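Local coordinates for protein hypoxanthine phosphoribosyltransferase (Bacillus anthracis, PDB 4QYI) that probably catalyses the salvage of hypoxanthine and guanine, joining the free base to phosphoribosyl pyrophosphate to give the nucleotide and pyrophosphate, at residues A[37-43]-A[95-101]; A[7-13]-A[171-176]; A[126-132]-A[144-150]. All blocks are in the same frame, centred on the assembly; numbering follows the deposited sequence.

Contact 1: A[37-43]-A[95-101]; sequences EIVVIAV and KNVIVVE. With MG (magnesium ion), chain F.
V40 packs diagonally on V100, two residues beyond its bridge partner I98, and the two meet branch to branch on one face of the sheet, V40 CG1 lying 3.6 Å from V100 CG2. On that same face I38 and I98 make the equivalent diagonal pair, the CG2 branch of I38 against the CD1 end of I98. On the other face the slant runs the opposite way: I41 reaches back so that its CD1 packs on V97 CG1 at 3.7 Å, and V43 CG2 leans on V99 CG1. With CG1 swung opposite the carbonyl carbon (chi1 -62°), I41 can extend CD1 to V97. Strands 38-43 and 96-101 run parallel as central neighbours in the mixed sheet of the phosphoribosyltransferase fold, the axes of these strand segments approaching to 4.6 Å, 24° apart in direction; V100 is covered by F50 and L54 of helix 48-55, while V99 and V97 also touch strand 124-129. The backbone bonds run from V39 N to V43 N in the regular parallel ladder, with I98 N and V100 N answering from the second strand. At the start of the strands N96 ND2 donates to E37 O at 3.2 Å, the acceptor lying in the amide plane, and also bonds to E36; a water joins E37 O to N96 N. At the far end E101 bends at chi2 (-75°), setting its carboxylate across V43, whose CG1 is 3.4 Å from E101 OE1. The other oxygen, E101 OE2, binds the magnesium ion at 2.1 Å, a site that D102 and four waters also serve. One of those waters lies 2.6 Å from V43 O and may link strand and metal shell, but it sits implausibly close to the magnesium ion and its position is doubtful.

Contact 2: A[7-13]-A[171-176]; sequences EIKDTLI and FIASVV
I172, S174 and V176 give up the most surface on strand 172-175 and the residues next to it, and each meets strand 8-13 differently. I172 acts through its backbone: its O takes both L12 N, at 2.7 Å and in the carbonyl plane, and I13 N, tilted 26° from that plane, which makes L12 and I13 a classic beta bulge. I172 N returns a bond to I13 O, and the CB atoms of I172 and I13 stand 4.2 Å apart on the face that L18 of helix 15-32 covers. In S174 the hydroxyl is tucked back over its own backbone (chi1 51°), where OG accepts from D10 N at 3.1 Å; S174 N donates to D10 O and S174 O receives K9 N. The side chains of V176 and K9 cross at about a right angle. These antiparallel strands bring the two modelled chain ends together in a small sheet: strand 8-13 is an edge strand and 172-175 the middle one, with 155-156 on its other side. Six of the seven hydrogen bonds join main chain to main chain, that from V176 N to E7 O being weak, and the seventh uses S174 OG, so the pairing is made chiefly by backbone polar groups.

Contact 3: A[126-132]-A[144-150]; sequences KFCTLLD and EYVGFQI
L130 O accepts F148 N at 2.8 Å, and G147 CA comes within 3.1 Å of the same oxygen. The bond lies just past a corner that both segments turn, at L130 and at G147. The segments form a parallel pair in the large mixed sheet of the phosphoribosyltransferase fold, strand 124-129 lying between 96-101 and 145-149. Where strand 145-149 begins, E144 OE1 accepts F127 N at 3.1 Å in a nearly straight bond (174° at the hydrogen), in effect taking the place of a main-chain acceptor. The donor arrives on the anti side of the carboxylate, 29° out of its plane. The bend of E144 at chi2 (73°) brings its carboxylate against the K126 chain, E144 CD lying 3.4 Å from K126 CD in one of two K126 conformers; in that conformer K126 NZ and E144 OE2 form a long ion pair at 3.8 Å. Y145 N donates to F127 O and Y145 O accepts T129 N, while Y145 CB lies 3.8 Å from C128 SG. Y145 packs on Q28 and I29 of helix 15-32, its OH bonds to D32, and E144 CB lies over one face of its ring, offset toward the rim.

T129 OG1, anti to its own backbone nitrogen, spans the corner within its segment to donate to L131 O. L130 lies alongside F148, pointing the same way. On the side facing I13, L131 CD2 approaches I150 CD1, though more closely than usual for two carbons, and the exact separation is doubtful. D132 crosses V146 at about a right angle, and its OD1 forms a salt bridge with R137. After the turn D132 N bonds to F148 O, and I150 N donates to D132 O at 3.2 Å.

In the fold
Contact 1 is the most buried of the three, an aliphatic parallel pair with polar residues at both ends, E101 at one of them binding the magnesium ion. Contact 3 belongs to the same sheet, since strands 96-101 and 124-129 are neighbours joined by probable backbone bonds from C128 N to V99 O and K126 N to V97 O; it is partly buried and mixes polar ends with aromatic and aliphatic packing. Contact 2 lies farther out, its centre about 20 Å from the chain centre, in a separate antiparallel sheet with several exposed residues. It closes the chain around both others, touching contact 3 through I13 and L12 against I150, but staying about 9 Å from contact 1 at the nearest atoms.

Contact 1: A[37-43]-A[95-101]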
loop_
_atom_site.group_PDB
_atom_site.type_symbol
_atom_site.label_atom_id
_atom_site.label_comp_id
_atom_site.label_asym_id
_atom_site.label_seq_id
_atom_site.Cartn_x
_atom_site.Cartn_y
_atom_site.Cartn_z
ATOM N N GLU A 37 2.710 -20.253 -7.435
ATOM C CA GLU A 37 2.729 -19.157 -6.464
ATOM C C GLU A 37 3.372 -17.956 -7.156
ATOM O O GLU A 37 4.150 -18.127 -8.090
ATOM C CB GLU A 37 3.564 -19.538 -5.250
ATOM C CG GLU A 37 3.092 -20.822 -4.583
ATOM C CD GLU A 37 3.968 -21.219 -3.409
ATOM O OE1 GLU A 37 4.688 -20.350 -2.873
ATOM O OE2 GLU A 37 3.934 -22.407 -3.025
ATOM N N ILE A 38 3.041 -16.752 -6.699
ATOM C CA ILE A 38 3.580 -15.531 -7.269
ATOM C C ILE A 38 4.017 -14.582 -6.177
ATOM O O ILE A 38 3.403 -14.527 -5.120
ATOM C CB ILE A 38 2.507 -14.782 -8.083
ATOM C CG1 ILE A 38 1.991 -15.660 -9.221
ATOM C CG2 ILE A 38 3.068 -13.489 -8.661
ATOM C CD1 ILE A 38 0.753 -15.087 -9.883
ATOM N N VAL A 39 5.101 -13.846 -6.435
ATOM C CA VAL A 39 5.556 -12.812 -5.528
ATOM C C VAL A 39 5.286 -11.492 -6.258
ATOM O O VAL A 39 5.731 -11.289 -7.392
ATOM C CB VAL A 39 7.059 -12.891 -5.196
ATOM C CG1 VAL A 39 7.486 -11.682 -4.353
ATOM C CG2 VAL A 39 7.383 -14.197 -4.481
ATOM N N VAL A 40 4.534 -10.619 -5.612
ATOM C CA VAL A 40 4.231 -9.310 -6.168
ATOM C C VAL A 40 5.071 -8.283 -5.422
ATOM O O VAL A 40 5.077 -8.243 -4.200
ATOM C CB VAL A 40 2.744 -8.958 -6.051
ATOM C CG1 VAL A 40 2.497 -7.509 -6.421
ATOM C CG2 VAL A 40 1.928 -9.853 -6.946
ATOM N N ILE A 41 5.843 -7.499 -6.165
ATOM C CA ILE A 41 6.652 -6.462 -5.563
ATOM C C ILE A 41 6.168 -5.132 -6.087
ATOM O O ILE A 41 6.342 -4.796 -7.264
ATOM C CB ILE A 41 8.143 -6.617 -5.862
ATOM C CG1 ILE A 41 8.665 -7.932 -5.281
ATOM C CG2 ILE A 41 8.925 -5.463 -5.233
ATOM C CD1 ILE A 41 10.073 -8.210 -5.710
ATOM N N ALA A 42 5.577 -4.360 -5.187
ATOM C CA ALA A 42 5.047 -3.045 -5.537
ATOM C C ALA A 42 6.036 -1.911 -5.272
ATOM O O ALA A 42 6.670 -1.856 -4.219
ATOM C CB ALA A 42 3.766 -2.819 -4.763
ATOM N N VAL A 43 6.185 -1.016 -6.246
ATOM C CA VAL A 43 7.105 0.105 -6.113
ATOM C C VAL A 43 6.362 1.248 -5.391
ATOM O O VAL A 43 5.457 1.873 -5.942
ATOM C CB VAL A 43 7.664 0.579 -7.477
ATOM C CG1 VAL A 43 8.739 1.631 -7.275
ATOM C CG2 VAL A 43 8.277 -0.576 -8.258
ATOM N N LYS A 95 11.625 -17.856 -7.670
ATOM C CA LYS A 95 10.204 -17.542 -7.640
ATOM C C LYS A 95 9.751 -16.775 -8.864
ATOM O O LYS A 95 10.556 -16.238 -9.632
ATOM C CB LYS A 95 9.878 -16.678 -6.427
ATOM C CG LYS A 95 10.350 -17.231 -5.091
ATOM C CD LYS A 95 9.738 -18.562 -4.751
ATOM C CE LYS A 95 10.322 -19.076 -3.446
ATOM N NZ LYS A 95 9.869 -20.460 -3.164
ATOM N N ASN A 96 8.435 -16.752 -9.032
ATOM C CA ASN A 96 7.797 -15.979 -10.089
ATOM C C ASN A 96 7.549 -14.606 -9.508
ATOM O O ASN A 96 6.841 -14.477 -8.514
ATOM C CB ASN A 96 6.488 -16.614 -10.461
ATOM C CG ASN A 96 6.681 -17.977 -11.063
ATOM O OD1 ASN A 96 7.504 -18.147 -11.960
ATOM N ND2 ASN A 96 5.907 -18.936 -10.618
ATOM N N VAL A 97 8.104 -13.581 -10.137
ATOM C CA VAL A 97 7.968 -12.233 -9.618
ATOM C C VAL A 97 7.293 -11.271 -10.586
ATOM O O VAL A 97 7.636 -11.202 -11.776
ATOM C CB VAL A 97 9.358 -11.642 -9.313
ATOM C CG1 VAL A 97 9.235 -10.247 -8.727
ATOM C CG2 VAL A 97 10.138 -12.543 -8.371
ATOM N N ILE A 98 6.322 -10.535 -10.069
ATOM C CA ILE A 98 5.688 -9.486 -10.855
ATOM C C ILE A 98 5.935 -8.169 -10.137
ATOM O O ILE A 98 5.530 -7.993 -8.986
ATOM C CB ILE A 98 4.199 -9.705 -11.052
ATOM C CG1 ILE A 98 4.007 -11.022 -11.797
ATOM C CG2 ILE A 98 3.619 -8.539 -11.854
ATOM C CD1 ILE A 98 2.591 -11.428 -11.925
ATOM N N VAL A 99 6.566 -7.240 -10.834
ATOM C CA VAL A 99 6.862 -5.924 -10.263
ATOM C C VAL A 99 5.749 -5.012 -10.728
ATOM O O VAL A 99 5.495 -4.876 -11.935
ATOM C CB VAL A 99 8.224 -5.404 -10.715
ATOM C CG1 VAL A 99 8.522 -4.030 -10.118
ATOM C CG2 VAL A 99 9.295 -6.395 -10.314
ATOM N N VAL A 100 5.112 -4.377 -9.757
ATOM C CA VAL A 100 3.954 -3.525 -10.008
ATOM C C VAL A 100 4.251 -2.035 -9.883
ATOM O O VAL A 100 4.765 -1.591 -8.872
ATOM C CB VAL A 100 2.813 -3.946 -9.056
ATOM C CG1 VAL A 100 1.623 -3.014 -9.153
ATOM C CG2 VAL A 100 2.377 -5.365 -9.366
ATOM N N GLU A 101 3.958 -1.299 -10.950
ATOM C CA GLU A 101 4.127 0.137 -11.002
ATOM C C GLU A 101 2.851 0.842 -11.346
ATOM O O GLU A 101 1.907 0.249 -11.881
ATOM C CB GLU A 101 5.137 0.549 -12.082
ATOM C CG GLU A 101 6.562 0.652 -11.616
ATOM C CD GLU A 101 6.830 1.908 -10.776
ATOM O OE1 GLU A 101 8.024 2.186 -10.571
ATOM O OE2 GLU A 101 5.895 2.646 -10.352
HETATM MG MG MG F . 5.747 4.507 -9.389
HETATM O O HOH W 1 6.818 -17.915 -6.999
HETATM O O HOH W 2 5.587 3.798 -7.713
HETATM O O HOH W 3 6.262 5.048 -11.569
HETATM O O HOH W 4 7.935 4.243 -9.328
HETATM O O HOH W 5 5.427 6.476 -8.815
#

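Contact 2: A[7-13]-A[171-176]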
loop_
_atom_site.group_PDB
_atom_site.type_symbol
_atom_site.label_atom_id
_atom_site.label_comp_id
_atom_site.label_asym_id
_atom_site.label_seq_id
_atom_site.Cartn_x
_atom_site.Cartn_y
_atom_site.Cartn_z
ATOM N N GLU A 7 -4.887 22.534 -9.619
ATOM C CA GLU A 7 -6.290 22.029 -9.490
ATOM C C GLU A 7 -6.584 20.935 -10.525
ATOM O O GLU A 7 -5.867 20.752 -11.519
ATOM C CB GLU A 7 -7.308 23.179 -9.575
ATOM C CG GLU A 7 -7.574 23.748 -10.964
ATOM C CD GLU A 7 -8.679 24.805 -10.977
ATOM O OE1 GLU A 7 -9.024 25.323 -9.897
ATOM O OE2 GLU A 7 -9.205 25.130 -12.066
ATOM N N ILE A 8 -7.646 20.190 -10.268
ATOM C CA ILE A 8 -8.044 19.109 -11.147
ATOM C C ILE A 8 -8.771 19.651 -12.348
ATOM O O ILE A 8 -9.568 20.566 -12.231
ATOM C CB ILE A 8 -8.918 18.106 -10.397
ATOM C CG1 ILE A 8 -8.052 17.574 -9.226
ATOM C CG2 ILE A 8 -9.462 17.042 -11.357
ATOM C CD1 ILE A 8 -8.529 16.338 -8.493
ATOM N N LYS A 9 -8.476 19.094 -13.512
ATOM C CA LYS A 9 -9.111 19.545 -14.725
ATOM C C LYS A 9 -10.242 18.612 -15.157
ATOM O O LYS A 9 -11.413 18.950 -15.028
ATOM C CB LYS A 9 -8.065 19.664 -15.830
ATOM C CG LYS A 9 -8.621 20.144 -17.154
ATOM C CD LYS A 9 -7.545 20.199 -18.221
ATOM C CE LYS A 9 -8.146 20.515 -19.589
ATOM N NZ LYS A 9 -7.082 20.607 -20.624
ATOM N N ASP A 10 -9.886 17.434 -15.657
ATOM C CA ASP A 10 -10.867 16.474 -16.138
ATOM C C ASP A 10 -10.579 15.078 -15.655
ATOM O O ASP A 10 -9.435 14.740 -15.387
ATOM C CB ASP A 10 -10.789 16.375 -17.658
ATOM C CG ASP A 10 -11.133 17.662 -18.352
ATOM O OD1 ASP A 10 -12.127 18.301 -17.963
ATOM O OD2 ASP A 10 -10.432 18.003 -19.323
ATOM N N THR A 11 -11.624 14.264 -15.575
ATOM C CA THR A 11 -11.493 12.861 -15.221
ATOM C C THR A 11 -10.926 12.192 -16.467
ATOM O O THR A 11 -11.491 12.364 -17.536
ATOM C CB THR A 11 -12.871 12.256 -14.960
ATOM O OG1 THR A 11 -13.529 13.003 -13.928
ATOM C CG2 THR A 11 -12.762 10.779 -14.599
ATOM N N LEU A 12 -9.821 11.455 -16.349
ATOM C CA LEU A 12 -9.232 10.778 -17.515
ATOM C C LEU A 12 -9.627 9.305 -17.576
ATOM O O LEU A 12 -9.895 8.782 -18.653
ATOM C CB LEU A 12 -7.710 10.936 -17.525
ATOM C CG LEU A 12 -6.918 10.496 -18.772
ATOM C CD1 LEU A 12 -7.164 11.459 -19.931
ATOM C CD2 LEU A 12 -5.431 10.437 -18.444
ATOM N N ILE A 13 -9.653 8.640 -16.424
ATOM C CA ILE A 13 -10.030 7.239 -16.356
ATOM C C ILE A 13 -10.903 7.124 -15.130
ATOM O O ILE A 13 -10.476 7.437 -14.031
ATOM C CB ILE A 13 -8.811 6.314 -16.200
ATOM C CG1 ILE A 13 -7.747 6.657 -17.246
ATOM C CG2 ILE A 13 -9.240 4.863 -16.335
ATOM C CD1 ILE A 13 -6.486 5.833 -17.122
ATOM N N PHE A 171 -10.421 7.844 -8.948
ATOM C CA PHE A 171 -10.296 7.890 -10.401
ATOM C C PHE A 171 -8.981 8.592 -10.729
ATOM O O PHE A 171 -8.320 9.123 -9.832
ATOM C CB PHE A 171 -11.480 8.688 -11.002
ATOM C CG PHE A 171 -11.641 10.049 -10.392
ATOM C CD1 PHE A 171 -10.902 11.134 -10.856
ATOM C CD2 PHE A 171 -12.518 10.243 -9.334
ATOM C CE1 PHE A 171 -11.033 12.389 -10.272
ATOM C CE2 PHE A 171 -12.674 11.491 -8.760
ATOM C CZ PHE A 171 -11.926 12.563 -9.221
ATOM N N ILE A 172 -8.609 8.587 -12.007
ATOM C CA ILE A 172 -7.412 9.263 -12.487
ATOM C C ILE A 172 -7.843 10.519 -13.245
ATOM O O ILE A 172 -8.738 10.476 -14.092
ATOM C CB ILE A 172 -6.537 8.336 -13.340
ATOM C CG1 ILE A 172 -5.962 7.240 -12.402
ATOM C CG2 ILE A 172 -5.421 9.110 -14.026
ATOM C CD1 ILE A 172 -4.869 6.355 -12.927
ATOM N N ALA A 173 -7.202 11.643 -12.927
ATOM C CA ALA A 173 -7.533 12.919 -13.541
ATOM C C ALA A 173 -6.340 13.712 -14.016
ATOM O O ALA A 173 -5.228 13.518 -13.545
ATOM C CB ALA A 173 -8.289 13.769 -12.537
ATOM N N SER A 174 -6.606 14.624 -14.943
ATOM C CA SER A 174 -5.608 15.548 -15.431
ATOM C C SER A 174 -5.653 16.727 -14.460
ATOM O O SER A 174 -6.662 16.944 -13.786
ATOM C CB SER A 174 -5.924 16.000 -16.861
ATOM O OG SER A 174 -7.254 16.475 -16.982
ATOM N N VAL A 175 -4.547 17.460 -14.386
ATOM C CA VAL A 175 -4.384 18.622 -13.533
ATOM C C VAL A 175 -3.712 19.627 -14.483
ATOM O O VAL A 175 -3.107 19.186 -15.437
ATOM C CB VAL A 175 -3.420 18.373 -12.356
ATOM C CG1 VAL A 175 -3.925 17.278 -11.438
ATOM C CG2 VAL A 175 -2.037 18.008 -12.861
ATOM N N VAL A 176 -3.824 20.941 -14.272
ATOM C CA VAL A 176 -3.142 21.936 -15.128
ATOM C C VAL A 176 -2.553 23.088 -14.320
ATOM O O VAL A 176 -2.740 23.173 -13.105
ATOM C CB VAL A 176 -4.094 22.511 -16.179
ATOM C CG1 VAL A 176 -4.503 21.427 -17.162
ATOM C CG2 VAL A 176 -5.308 23.131 -15.506
#

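Contact 3: A[126-132]-A[144-150]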
loop_
_atom_site.group_PDB
_atom_site.type_symbol
_atom_site.label_atom_id
_atom_site.label_comp_id
_atom_site.label_asym_id
_atom_site.label_seq_id
_atom_site.Cartn_x
_atom_site.Cartn_y
_atom_site.Cartn_z
ATOM N N LYS A 126 8.477 -10.284 -14.332
ATOM C CA LYS A 126 7.681 -9.534 -15.294
ATOM C C LYS A 126 7.268 -8.217 -14.688
ATOM O O LYS A 126 7.290 -8.065 -13.471
ATOM C CB LYS A 126 6.439 -10.332 -15.662
ATOM C CG LYS A 126 6.733 -11.710 -16.243
ATOM C CD LYS A 126 7.522 -11.655 -17.540
ATOM C CE LYS A 126 7.794 -13.045 -18.095
ATOM N NZ LYS A 126 8.501 -12.947 -19.400
ATOM N N PHE A 127 6.878 -7.281 -15.549
ATOM C CA PHE A 127 6.430 -5.962 -15.122
ATOM C C PHE A 127 4.966 -5.712 -15.449
ATOM O O PHE A 127 4.500 -6.051 -16.538
ATOM C CB PHE A 127 7.325 -4.893 -15.743
ATOM C CG PHE A 127 8.730 -5.034 -15.293
ATOM C CD1 PHE A 127 9.126 -4.472 -14.105
ATOM C CD2 PHE A 127 9.610 -5.836 -15.992
ATOM C CE1 PHE A 127 10.402 -4.651 -13.646
ATOM C CE2 PHE A 127 10.893 -6.015 -15.546
ATOM C CZ PHE A 127 11.292 -5.419 -14.366
ATOM N N CYS A 128 4.281 -5.109 -14.483
ATOM C CA CYS A 128 2.879 -4.771 -14.583
ATOM C C CYS A 128 2.682 -3.312 -14.214
ATOM O O CYS A 128 2.954 -2.926 -13.081
ATOM C CB CYS A 128 2.077 -5.649 -13.619
ATOM S SG CYS A 128 0.308 -5.258 -13.572
ATOM N N THR A 129 2.203 -2.503 -15.153
ATOM C CA THR A 129 1.981 -1.097 -14.863
ATOM C C THR A 129 0.553 -0.713 -15.173
ATOM O O THR A 129 -0.056 -1.219 -16.108
ATOM C CB THR A 129 2.948 -0.177 -15.654
ATOM O OG1 THR A 129 2.791 1.192 -15.241
ATOM C CG2 THR A 129 2.699 -0.282 -17.141
ATOM N N LEU A 130 0.022 0.191 -14.364
ATOM C CA LEU A 130 -1.323 0.665 -14.562
ATOM C C LEU A 130 -1.338 1.536 -15.797
ATOM O O LEU A 130 -2.213 1.388 -16.653
ATOM C CB LEU A 130 -1.786 1.509 -13.374
ATOM C CG LEU A 130 -3.206 2.077 -13.506
ATOM C CD1 LEU A 130 -4.236 0.970 -13.617
ATOM C CD2 LEU A 130 -3.535 2.954 -12.314
ATOM N N LEU A 131 -0.359 2.442 -15.879
ATOM C CA LEU A 131 -0.272 3.385 -16.988
ATOM C C LEU A 131 1.061 3.274 -17.704
ATOM O O LEU A 131 2.090 3.057 -17.064
ATOM C CB LEU A 131 -0.432 4.797 -16.457
ATOM C CG LEU A 131 -1.638 5.042 -15.538
ATOM C CD1 LEU A 131 -1.546 6.443 -14.941
ATOM C CD2 LEU A 131 -2.965 4.835 -16.242
ATOM N N ASP A 132 1.035 3.412 -19.032
ATOM C CA ASP A 132 2.231 3.311 -19.852
ATOM C C ASP A 132 2.276 4.495 -20.826
ATOM O O ASP A 132 1.240 4.919 -21.371
ATOM C CB ASP A 132 2.242 1.972 -20.624
ATOM C CG ASP A 132 3.622 1.614 -21.197
ATOM O OD1 ASP A 132 4.627 2.158 -20.705
ATOM O OD2 ASP A 132 3.712 0.723 -22.084
ATOM N N GLU A 144 4.918 -6.511 -19.600
ATOM C CA GLU A 144 4.066 -7.605 -20.007
ATOM C C GLU A 144 2.595 -7.291 -19.743
ATOM O O GLU A 144 1.715 -7.763 -20.458
ATOM C CB GLU A 144 4.475 -8.916 -19.322
ATOM C CG GLU A 144 5.772 -9.534 -19.849
ATOM C CD GLU A 144 7.080 -8.833 -19.449
ATOM O OE1 GLU A 144 7.142 -7.961 -18.541
ATOM O OE2 GLU A 144 8.104 -9.205 -20.054
ATOM N N TYR A 145 2.315 -6.501 -18.715
ATOM C CA TYR A 145 0.931 -6.173 -18.362
ATOM C C TYR A 145 0.795 -4.670 -18.309
ATOM O O TYR A 145 1.505 -4.017 -17.554
ATOM C CB TYR A 145 0.553 -6.817 -17.008
ATOM C CG TYR A 145 0.950 -8.274 -16.951
ATOM C CD1 TYR A 145 0.178 -9.240 -17.566
ATOM C CD2 TYR A 145 2.090 -8.692 -16.286
ATOM C CE1 TYR A 145 0.534 -10.581 -17.521
ATOM C CE2 TYR A 145 2.448 -10.033 -16.236
ATOM C CZ TYR A 145 1.662 -10.970 -16.851
ATOM O OH TYR A 145 2.030 -12.289 -16.805
ATOM N N VAL A 146 -0.131 -4.133 -19.099
ATOM C CA VAL A 146 -0.361 -2.699 -19.170
ATOM C C VAL A 146 -1.845 -2.375 -19.081
ATOM O O VAL A 146 -2.642 -2.898 -19.850
ATOM C CB VAL A 146 0.154 -2.123 -20.505
ATOM C CG1 VAL A 146 -0.099 -0.630 -20.566
ATOM C CG2 VAL A 146 1.636 -2.413 -20.671
ATOM N N GLY A 147 -2.213 -1.499 -18.151
ATOM C CA GLY A 147 -3.595 -1.099 -18.000
ATOM C C GLY A 147 -4.080 -0.150 -19.080
ATOM O O GLY A 147 -5.015 -0.452 -19.821
ATOM N N PHE A 148 -3.422 1.000 -19.178
ATOM C CA PHE A 148 -3.818 2.027 -20.119
ATOM C C PHE A 148 -2.640 2.795 -20.674
ATOM O O PHE A 148 -1.665 3.072 -19.967
ATOM C CB PHE A 148 -4.690 3.057 -19.409
ATOM C CG PHE A 148 -5.887 2.484 -18.717
ATOM C CD1 PHE A 148 -5.782 2.006 -17.418
ATOM C CD2 PHE A 148 -7.131 2.485 -19.332
ATOM C CE1 PHE A 148 -6.893 1.516 -16.758
ATOM C CE2 PHE A 148 -8.242 1.994 -18.676
ATOM C CZ PHE A 148 -8.120 1.514 -17.387
ATOM N N GLN A 149 -2.759 3.160 -21.940
ATOM C CA GLN A 149 -1.766 3.981 -22.589
ATOM C C GLN A 149 -2.302 5.391 -22.570
ATOM O O GLN A 149 -3.347 5.667 -23.142
ATOM C CB GLN A 149 -1.505 3.563 -24.021
ATOM C CG GLN A 149 -0.605 2.364 -24.188
ATOM C CD GLN A 149 -0.094 2.310 -25.610
ATOM O OE1 GLN A 149 -0.340 3.232 -26.399
ATOM N NE2 GLN A 149 0.627 1.252 -25.949
ATOM N N ILE A 150 -1.590 6.273 -21.892
ATOM C CA ILE A 150 -1.983 7.652 -21.762
ATOM C C ILE A 150 -1.051 8.638 -22.444
ATOM O O ILE A 150 0.119 8.360 -22.628
ATOM C CB ILE A 150 -2.093 7.943 -20.262
ATOM C CG1 ILE A 150 -3.379 7.282 -19.825
ATOM C CG2 ILE A 150 -2.078 9.439 -19.951
ATOM C CD1 ILE A 150 -3.601 7.320 -18.347
#